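Short chain dehydrogenase/reductase (Acinetobacter baumannii, PDB 4IUY) probably catalyses an NAD(P)-dependent oxidation or reduction, as a Rossmann-fold member of the short-chain dehydrogenase/reductase family. Local coordinates at residues D94-L99 with Q145-H150; I166-T171 with G184-T189; E262-V265 with H269-A272. All blocks are in the same frame, centred on the assembly; numbering follows the deposited sequence.

Overall arrangement
Following the chain from the N terminus, contact 1 comes first, closing a 45-residue excursion that runs through strand 108-111 and pairing helix 89-101 with helix 126-153. Contact 2 closes a shorter loop, from the turn after strand 159-163 back onto helix 176-196. Contact 3, with three residues between its segments, folds the tail back toward the last strand, 262-265. The three follow in series; none nests in or crosses another. Contacts 2 and 3 have centres about 11 Å apart and meet through Glu-262, which bonds Ser-168 and Arg-186. Contact 1 stands apart, its centre about 33 Å from that of contact 3 and across the chain's centre.

Contact 1 of 3, residues D94-L99 with Q145-H150; sequences DMLSSL and QEVVQH
Leu-96 reaches between the two helices with both methyls: CD1 goes to Glu-146 and Val-147, CD2 to the His-150 ring. CD1 presses on backbone as well as side chain, with Leu-96 CD1 3.6 Å from Glu-146 C and close to CB of the same residue. Val-147 CG2 adds an apolar contact, 3.8 Å from Leu-96 CD1. An extended second torsion (chi2 170°) carries this methyl to the far end of the side chain, across the gap between the helices. The other methyl sits over the face of the His-150 imidazole, with Leu-96 CD2 4.2 Å from the ring centroid and 10° off its normal, a CH-pi contact. Nearer the root of the leucine, Leu-96 CB is 3.9 Å from His-150 ND1. The axes of the two short helical segments pass 10.2 Å apart at a signed angle of -24°, so the helices run nearly side by side in the same direction. In the Rossmann fold of this family, helix 89-101 is the return crossover from edge strand 79-83 to strand 108-111, and helix 126-153 belongs to the next beta-alpha unit. The same imidazole is fixed at both nitrogens: ND1 bonds Glu-100, and NE2 bonds the backbone N of Ile-106, consistent with a proton on ND1. Glu-146, bent at chi2, turns its carboxylate to a salt bridge with Arg-89, which also bonds Gln-145 OE1, while Gln-145 NE2 reaches the carbonyls of Phe-121 and Tyr-124 of the second subunit.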
loop_
_atom_site.group_PDB
_atom_site.type_symbol
_atom_site.label_atom_id
_atom_site.label_comp_id
_atom_site.label_asym_id
_atom_site.label_seq_id
_atom_site.Cartn_x
_atom_site.Cartn_y
_atom_site.Cartn_z
ATOM N N ASP D 94 16.866 26.832 -19.863
ATOM C CA ASP D 94 16.814 27.909 -20.848
ATOM C C ASP D 94 15.378 28.326 -21.161
ATOM O O ASP D 94 15.083 29.518 -21.270
ATOM C CB ASP D 94 17.539 27.514 -22.140
ATOM C CG ASP D 94 19.038 27.352 -21.945
ATOM O OD1 ASP D 94 19.593 28.014 -21.040
ATOM O OD2 ASP D 94 19.660 26.553 -22.687
HETATM N N MSE D 95 14.482 27.348 -21.294
HETATM C CA MSE D 95 13.076 27.676 -21.484
HETATM C C MSE D 95 12.538 28.517 -20.333
HETATM O O MSE D 95 11.896 29.548 -20.557
HETATM C CB MSE D 95 12.222 26.420 -21.630
HETATM C CG MSE D 95 10.758 26.666 -21.299
HETATM SE SE MSE D 95 9.681 25.083 -21.573
HETATM C CE MSE D 95 10.374 23.985 -20.109
ATOM N N LEU D 96 12.794 28.081 -19.100
ATOM C CA LEU D 96 12.307 28.833 -17.950
ATOM C C LEU D 96 12.880 30.255 -17.908
ATOM O O LEU D 96 12.131 31.208 -17.659
ATOM C CB LEU D 96 12.529 28.066 -16.646
ATOM C CG LEU D 96 11.674 26.788 -16.609
ATOM C CD1 LEU D 96 12.034 25.858 -15.437
ATOM C CD2 LEU D 96 10.169 27.120 -16.604
ATOM N N SER D 97 14.176 30.409 -18.199
ATOM C CA SER D 97 14.766 31.745 -18.278
ATOM C C SER D 97 14.022 32.608 -19.302
ATOM O O SER D 97 13.683 33.764 -19.036
ATOM C CB SER D 97 16.242 31.691 -18.714
ATOM O OG SER D 97 17.094 31.143 -17.732
ATOM N N SER D 98 13.730 32.017 -20.455
ATOM C CA SER D 98 13.058 32.730 -21.535
ATOM C C SER D 98 11.688 33.211 -21.070
ATOM O O SER D 98 11.309 34.355 -21.345
ATOM C CB SER D 98 12.959 31.852 -22.782
ATOM O OG SER D 98 12.213 32.493 -23.790
ATOM N N LEU D 99 10.967 32.354 -20.336
ATOM C CA LEU D 99 9.670 32.724 -19.778
ATOM C C LEU D 99 9.788 33.857 -18.759
ATOM O O LEU D 99 8.999 34.807 -18.782
ATOM C CB LEU D 99 8.978 31.515 -19.154
ATOM C CG LEU D 99 8.494 30.459 -20.162
ATOM C CD1 LEU D 99 7.968 29.162 -19.488
ATOM C CD2 LEU D 99 7.445 31.072 -21.090
ATOM N N GLN D 145 12.755 19.966 -10.415
ATOM C CA GLN D 145 13.821 20.747 -9.807
ATOM C C GLN D 145 13.906 22.129 -10.447
ATOM O O GLN D 145 13.915 23.139 -9.744
ATOM C CB GLN D 145 15.180 20.051 -9.929
ATOM C CG GLN D 145 15.465 18.982 -8.894
ATOM C CD GLN D 145 16.900 18.525 -8.996
ATOM O OE1 GLN D 145 17.472 18.485 -10.089
ATOM N NE2 GLN D 145 17.506 18.217 -7.864
ATOM N N GLU D 146 13.946 22.170 -11.778
ATOM C CA GLU D 146 14.119 23.450 -12.456
ATOM C C GLU D 146 12.910 24.359 -12.271
ATOM O O GLU D 146 13.076 25.526 -11.975
ATOM C CB GLU D 146 14.457 23.268 -13.946
ATOM C CG GLU D 146 15.760 22.527 -14.210
ATOM C CD GLU D 146 16.986 23.227 -13.612
ATOM O OE1 GLU D 146 17.016 24.483 -13.541
ATOM O OE2 GLU D 146 17.929 22.510 -13.213
ATOM N N VAL D 147 11.704 23.818 -12.404
ATOM C CA VAL D 147 10.485 24.607 -12.223
ATOM C C VAL D 147 10.351 25.141 -10.806
ATOM O O VAL D 147 9.889 26.257 -10.586
ATOM C CB VAL D 147 9.216 23.816 -12.636
ATOM C CG1 VAL D 147 7.940 24.522 -12.175
ATOM C CG2 VAL D 147 9.197 23.630 -14.142
ATOM N N VAL D 148 10.754 24.340 -9.839
ATOM C CA VAL D 148 10.770 24.794 -8.457
ATOM C C VAL D 148 11.719 25.975 -8.214
ATOM O O VAL D 148 11.367 26.955 -7.534
ATOM C CB VAL D 148 11.093 23.629 -7.519
ATOM C CG1 VAL D 148 11.613 24.126 -6.147
ATOM C CG2 VAL D 148 9.896 22.732 -7.423
ATOM N N GLN D 149 12.916 25.895 -8.779
ATOM C CA GLN D 149 13.862 27.000 -8.652
ATOM C C GLN D 149 13.249 28.285 -9.212
ATOM O O GLN D 149 13.407 29.356 -8.628
ATOM C CB GLN D 149 15.173 26.679 -9.377
ATOM C CG GLN D 149 15.920 25.468 -8.835
ATOM C CD GLN D 149 16.815 25.802 -7.644
ATOM O OE1 GLN D 149 16.722 26.884 -7.065
ATOM N NE2 GLN D 149 17.703 24.879 -7.292
ATOM N N HIS D 150 12.569 28.155 -10.351
ATOM C CA HIS D 150 11.887 29.262 -11.044
ATOM C C HIS D 150 10.756 29.835 -10.187
ATOM O O HIS D 150 10.663 31.034 -9.978
ATOM C CB HIS D 150 11.419 28.720 -12.390
ATOM C CG HIS D 150 10.416 29.559 -13.112
ATOM N ND1 HIS D 150 10.769 30.466 -14.086
ATOM C CD2 HIS D 150 9.065 29.579 -13.049
ATOM C CE1 HIS D 150 9.678 31.030 -14.572
ATOM N NE2 HIS D 150 8.628 30.516 -13.954
#

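Contact 2 of 3, residues I166-T171 with G184-T189; sequences ILSQST and GLRHLT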
loop_
_atom_site.group_PDB
_atom_site.type_symbol
_atom_site.label_atom_id
_atom_site.label_comp_id
_atom_site.label_asym_id
_atom_site.label_seq_id
_atom_site.Cartn_x
_atom_site.Cartn_y
_atom_site.Cartn_z
ATOM N N ILE D 166 -1.473 3.364 -13.304
ATOM C CA ILE D 166 -1.838 2.356 -12.313
ATOM C C ILE D 166 -0.758 1.296 -12.232
ATOM O O ILE D 166 -0.684 0.541 -11.276
ATOM C CB ILE D 166 -3.208 1.725 -12.570
ATOM C CG1 ILE D 166 -3.264 1.060 -13.939
ATOM C CG2 ILE D 166 -4.314 2.759 -12.422
ATOM C CD1 ILE D 166 -4.583 0.237 -14.139
ATOM N N LEU D 167 0.098 1.262 -13.245
ATOM C CA LEU D 167 1.252 0.369 -13.244
ATOM C C LEU D 167 2.332 0.778 -12.248
ATOM O O LEU D 167 3.344 0.115 -12.112
ATOM C CB LEU D 167 1.841 0.254 -14.644
ATOM C CG LEU D 167 0.893 -0.520 -15.572
ATOM C CD1 LEU D 167 1.503 -0.671 -16.927
ATOM C CD2 LEU D 167 0.522 -1.909 -14.983
ATOM N N SER D 168 2.124 1.884 -11.557
ATOM C CA SER D 168 3.038 2.261 -10.501
ATOM C C SER D 168 2.819 1.309 -9.305
ATOM O O SER D 168 3.703 1.155 -8.483
ATOM C CB SER D 168 2.828 3.722 -10.110
ATOM O OG SER D 168 1.579 3.901 -9.470
ATOM N N GLN D 169 1.651 0.653 -9.238
ATOM C CA GLN D 169 1.388 -0.321 -8.169
ATOM C C GLN D 169 0.899 -1.673 -8.680
ATOM O O GLN D 169 1.078 -2.669 -8.026
ATOM C CB GLN D 169 0.370 0.215 -7.155
ATOM C CG GLN D 169 0.755 1.519 -6.461
ATOM C CD GLN D 169 -0.246 1.916 -5.383
ATOM O OE1 GLN D 169 -1.387 2.291 -5.674
ATOM N NE2 GLN D 169 0.174 1.821 -4.135
ATOM N N SER D 170 0.245 -1.690 -9.830
ATOM C CA SER D 170 -0.176 -2.940 -10.443
ATOM C C SER D 170 0.910 -3.435 -11.415
ATOM O O SER D 170 1.828 -2.694 -11.792
ATOM C CB SER D 170 -1.476 -2.728 -11.213
ATOM O OG SER D 170 -2.450 -2.148 -10.372
ATOM N N THR D 171 0.798 -4.684 -11.831
ATOM C CA THR D 171 1.744 -5.245 -12.778
ATOM C C THR D 171 1.071 -5.586 -14.080
ATOM O O THR D 171 -0.162 -5.772 -14.157
ATOM C CB THR D 171 2.371 -6.568 -12.299
ATOM O OG1 THR D 171 1.352 -7.573 -12.324
ATOM C CG2 THR D 171 2.957 -6.476 -10.884
ATOM N N GLY D 184 8.773 4.315 -9.108
ATOM C CA GLY D 184 9.771 5.278 -8.681
ATOM C C GLY D 184 9.199 6.689 -8.628
ATOM O O GLY D 184 9.451 7.431 -7.685
ATOM N N LEU D 185 8.472 7.070 -9.677
ATOM C CA LEU D 185 7.889 8.395 -9.761
ATOM C C LEU D 185 6.809 8.583 -8.696
ATOM O O LEU D 185 6.733 9.646 -8.056
ATOM C CB LEU D 185 7.328 8.652 -11.156
ATOM C CG LEU D 185 6.722 10.031 -11.410
ATOM C CD1 LEU D 185 7.711 11.139 -11.134
ATOM C CD2 LEU D 185 6.111 10.144 -12.818
ATOM N N ARG D 186 6.028 7.530 -8.457
ATOM C CA ARG D 186 4.985 7.584 -7.431
ATOM C C ARG D 186 5.574 7.903 -6.061
ATOM O O ARG D 186 5.082 8.779 -5.352
ATOM C CB ARG D 186 4.196 6.273 -7.351
ATOM C CG ARG D 186 3.059 6.323 -6.333
ATOM C CD ARG D 186 2.400 4.948 -6.154
ATOM N NE ARG D 186 1.084 5.112 -5.550
ATOM C CZ ARG D 186 0.859 5.196 -4.241
ATOM N NH1 ARG D 186 1.872 5.114 -3.374
ATOM N NH2 ARG D 186 -0.384 5.367 -3.799
ATOM N N HIS D 187 6.635 7.212 -5.678
ATOM C CA HIS D 187 7.186 7.480 -4.360
ATOM C C HIS D 187 7.904 8.837 -4.300
ATOM O O HIS D 187 7.908 9.495 -3.248
ATOM C CB HIS D 187 8.122 6.361 -3.911
ATOM C CG HIS D 187 8.448 6.395 -2.453
ATOM N ND1 HIS D 187 7.519 6.747 -1.496
ATOM C CD2 HIS D 187 9.577 6.068 -1.780
ATOM C CE1 HIS D 187 8.071 6.666 -0.296
ATOM N NE2 HIS D 187 9.315 6.238 -0.438
ATOM N N LEU D 188 8.497 9.242 -5.424
ATOM C CA LEU D 188 9.174 10.532 -5.525
ATOM C C LEU D 188 8.162 11.657 -5.348
ATOM O O LEU D 188 8.456 12.672 -4.729
ATOM C CB LEU D 188 9.906 10.672 -6.866
ATOM C CG LEU D 188 10.763 11.945 -7.031
ATOM C CD1 LEU D 188 11.802 12.010 -5.924
ATOM C CD2 LEU D 188 11.438 12.014 -8.383
ATOM N N THR D 189 6.966 11.456 -5.885
ATOM C CA THR D 189 5.876 12.383 -5.675
ATOM C C THR D 189 5.649 12.601 -4.161
ATOM O O THR D 189 5.593 13.742 -3.685
ATOM C CB THR D 189 4.590 11.877 -6.373
ATOM O OG1 THR D 189 4.846 11.686 -7.773
ATOM C CG2 THR D 189 3.445 12.845 -6.183
#
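Gln-169 lays its amide flat over the guanidinium of Arg-186, the two planes only 12° apart. Gln-169 NE2 sits over the middle of the group, 3.4 Å from Arg-186 CZ, while Gln-169 CD is 3.5 Å from Arg-186 NE; this is stacking, with no hydrogen bond between the two. Ser-168 meets the same arginine from the edge, near the guanidinium plane, by van der Waals contact: Ser-168 OG is 3.6 Å from Arg-186 CD, and Ser-168 CB 4.0 Å from Arg-186 CB. Arg-186 can pass alongside the serine because its chain is extended from CG to NE, with CG anti to the backbone N (chi1 -177°). Polar bonding is supplied by Glu-262, on the last strand of the sheet, whose OE1 forms a salt bridge with Arg-186 NE and whose OE2 bonds Ser-168 OG. The turn leads into helix 176-196, where Tyr-178 and Lys-182 have the spacing of the Tyr-x-x-x-Lys signature of short-chain dehydrogenases; Leu-167 packs on Tyr-178 and Ser-168 on Lys-182. Backbone bonding shapes the turn, Ile-166 O accepting both Gln-169 N and Ser-170 N. Within the helix, Leu-185 O likewise takes two donors from Thr-189: its backbone N and, at 2.8 Å, Thr-189 OG1, which approaches from 38° above the carbonyl plane. His-187 NE2 bonds Ser-170 O of the second subunit.

Contact 3 of 3, residues E262-V265 with H269-A272; sequences EIKV and HSAA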
loop_
_atom_site.group_PDB
_atom_site.type_symbol
_atom_site.label_atom_id
_atom_site.label_comp_id
_atom_site.label_asym_id
_atom_site.label_seq_id
_atom_site.Cartn_x
_atom_site.Cartn_y
_atom_site.Cartn_z
ATOM N N GLU D 262 -1.607 9.978 -4.873
ATOM C CA GLU D 262 -1.804 9.540 -6.239
ATOM C C GLU D 262 -3.274 9.171 -6.395
ATOM O O GLU D 262 -3.788 8.292 -5.698
ATOM C CB GLU D 262 -0.901 8.345 -6.559
ATOM C CG GLU D 262 -1.099 7.768 -7.955
ATOM C CD GLU D 262 -0.383 6.432 -8.143
ATOM O OE1 GLU D 262 -0.799 5.414 -7.520
ATOM O OE2 GLU D 262 0.568 6.393 -8.943
ATOM N N ILE D 263 -3.947 9.883 -7.283
ATOM C CA ILE D 263 -5.344 9.632 -7.631
ATOM C C ILE D 263 -5.411 8.691 -8.842
ATOM O O ILE D 263 -4.995 9.054 -9.963
ATOM C CB ILE D 263 -6.057 10.953 -7.979
ATOM C CG1 ILE D 263 -6.043 11.904 -6.774
ATOM C CG2 ILE D 263 -7.485 10.693 -8.483
ATOM C CD1 ILE D 263 -6.764 13.263 -7.036
ATOM N N LYS D 264 -5.923 7.489 -8.619
ATOM C CA LYS D 264 -6.089 6.514 -9.697
ATOM C C LYS D 264 -7.355 6.813 -10.457
ATOM O O LYS D 264 -8.383 7.097 -9.855
ATOM C CB LYS D 264 -6.107 5.084 -9.167
ATOM C CG LYS D 264 -4.793 4.666 -8.498
ATOM C CD LYS D 264 -4.880 3.234 -7.985
ATOM C CE LYS D 264 -5.867 3.128 -6.847
ATOM N NZ LYS D 264 -6.051 1.705 -6.453
ATOM N N VAL D 265 -7.261 6.815 -11.781
ATOM C CA VAL D 265 -8.432 7.025 -12.628
ATOM C C VAL D 265 -8.462 5.841 -13.582
ATOM O O VAL D 265 -7.760 5.819 -14.612
ATOM C CB VAL D 265 -8.342 8.398 -13.385
ATOM C CG1 VAL D 265 -9.562 8.651 -14.192
ATOM C CG2 VAL D 265 -8.131 9.570 -12.394
ATOM N N HIS D 269 -10.116 -0.665 -12.303
ATOM C CA HIS D 269 -9.229 -1.683 -12.858
ATOM C C HIS D 269 -8.234 -2.264 -11.815
ATOM O O HIS D 269 -8.080 -3.492 -11.691
ATOM C CB HIS D 269 -8.460 -1.127 -14.057
ATOM C CG HIS D 269 -7.842 -2.189 -14.910
ATOM N ND1 HIS D 269 -7.091 -1.905 -16.030
ATOM C CD2 HIS D 269 -7.902 -3.540 -14.830
ATOM C CE1 HIS D 269 -6.677 -3.034 -16.577
ATOM N NE2 HIS D 269 -7.168 -4.040 -15.878
ATOM N N SER D 270 -7.587 -1.385 -11.059
ATOM C CA SER D 270 -6.577 -1.817 -10.098
ATOM C C SER D 270 -7.174 -2.557 -8.882
ATOM O O SER D 270 -6.452 -3.199 -8.131
ATOM C CB SER D 270 -5.765 -0.617 -9.608
ATOM O OG SER D 270 -6.635 0.270 -8.929
ATOM N N ALA D 271 -8.490 -2.439 -8.699
ATOM C CA ALA D 271 -9.210 -3.100 -7.618
ATOM C C ALA D 271 -9.843 -4.391 -8.098
ATOM O O ALA D 271 -10.434 -5.110 -7.316
ATOM C CB ALA D 271 -10.269 -2.203 -7.052
ATOM N N ALA D 272 -9.739 -4.661 -9.393
ATOM C CA ALA D 272 -10.447 -5.781 -9.997
ATOM C C ALA D 272 -10.036 -7.106 -9.363
ATOM O O ALA D 272 -8.914 -7.232 -8.865
ATOM C CB ALA D 272 -10.218 -5.796 -11.497
#
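Lys-264 and Ser-270, their CA atoms 8.4 Å apart, mark the nearest backbone approach between strand 262-265 and the 3-10 turn of 269-271. Within this chain the strand is the outermost, seventh member of the parallel Rossmann sheet: Ile-263 and Val-265 bond to the backbone of 202-208 and the residue after it, and their side chains pack against helix 244-251. Lys-264, between them in sequence, directs its side chain toward the turn. The lysine chain starts out with CG beside the backbone N and bends at the CG-CD bond (chi3 -67°), so that CD, CE and NZ pass alongside the serine hydroxyl; Lys-264 CD and CE both lie 3.6 Å from Ser-270 OG. Ser-270 OG lies between its own backbone N and carbonyl carbon (chi1 63°), which points it at the lysine. The turn itself is closed by a bond from Ala-272 N to His-269 O, 3.1 Å, and tied to the preceding loop by Asp-266, which accepts Ser-270 N. Other subunits adjoin this region: Ile-261 of the fourth subunit packs on Lys-264, and Thr-171 of the third bonds Ala-271 O. The single polar link between the segments runs from Lys-264 NZ to Ser-270 OG, 2.9 Å.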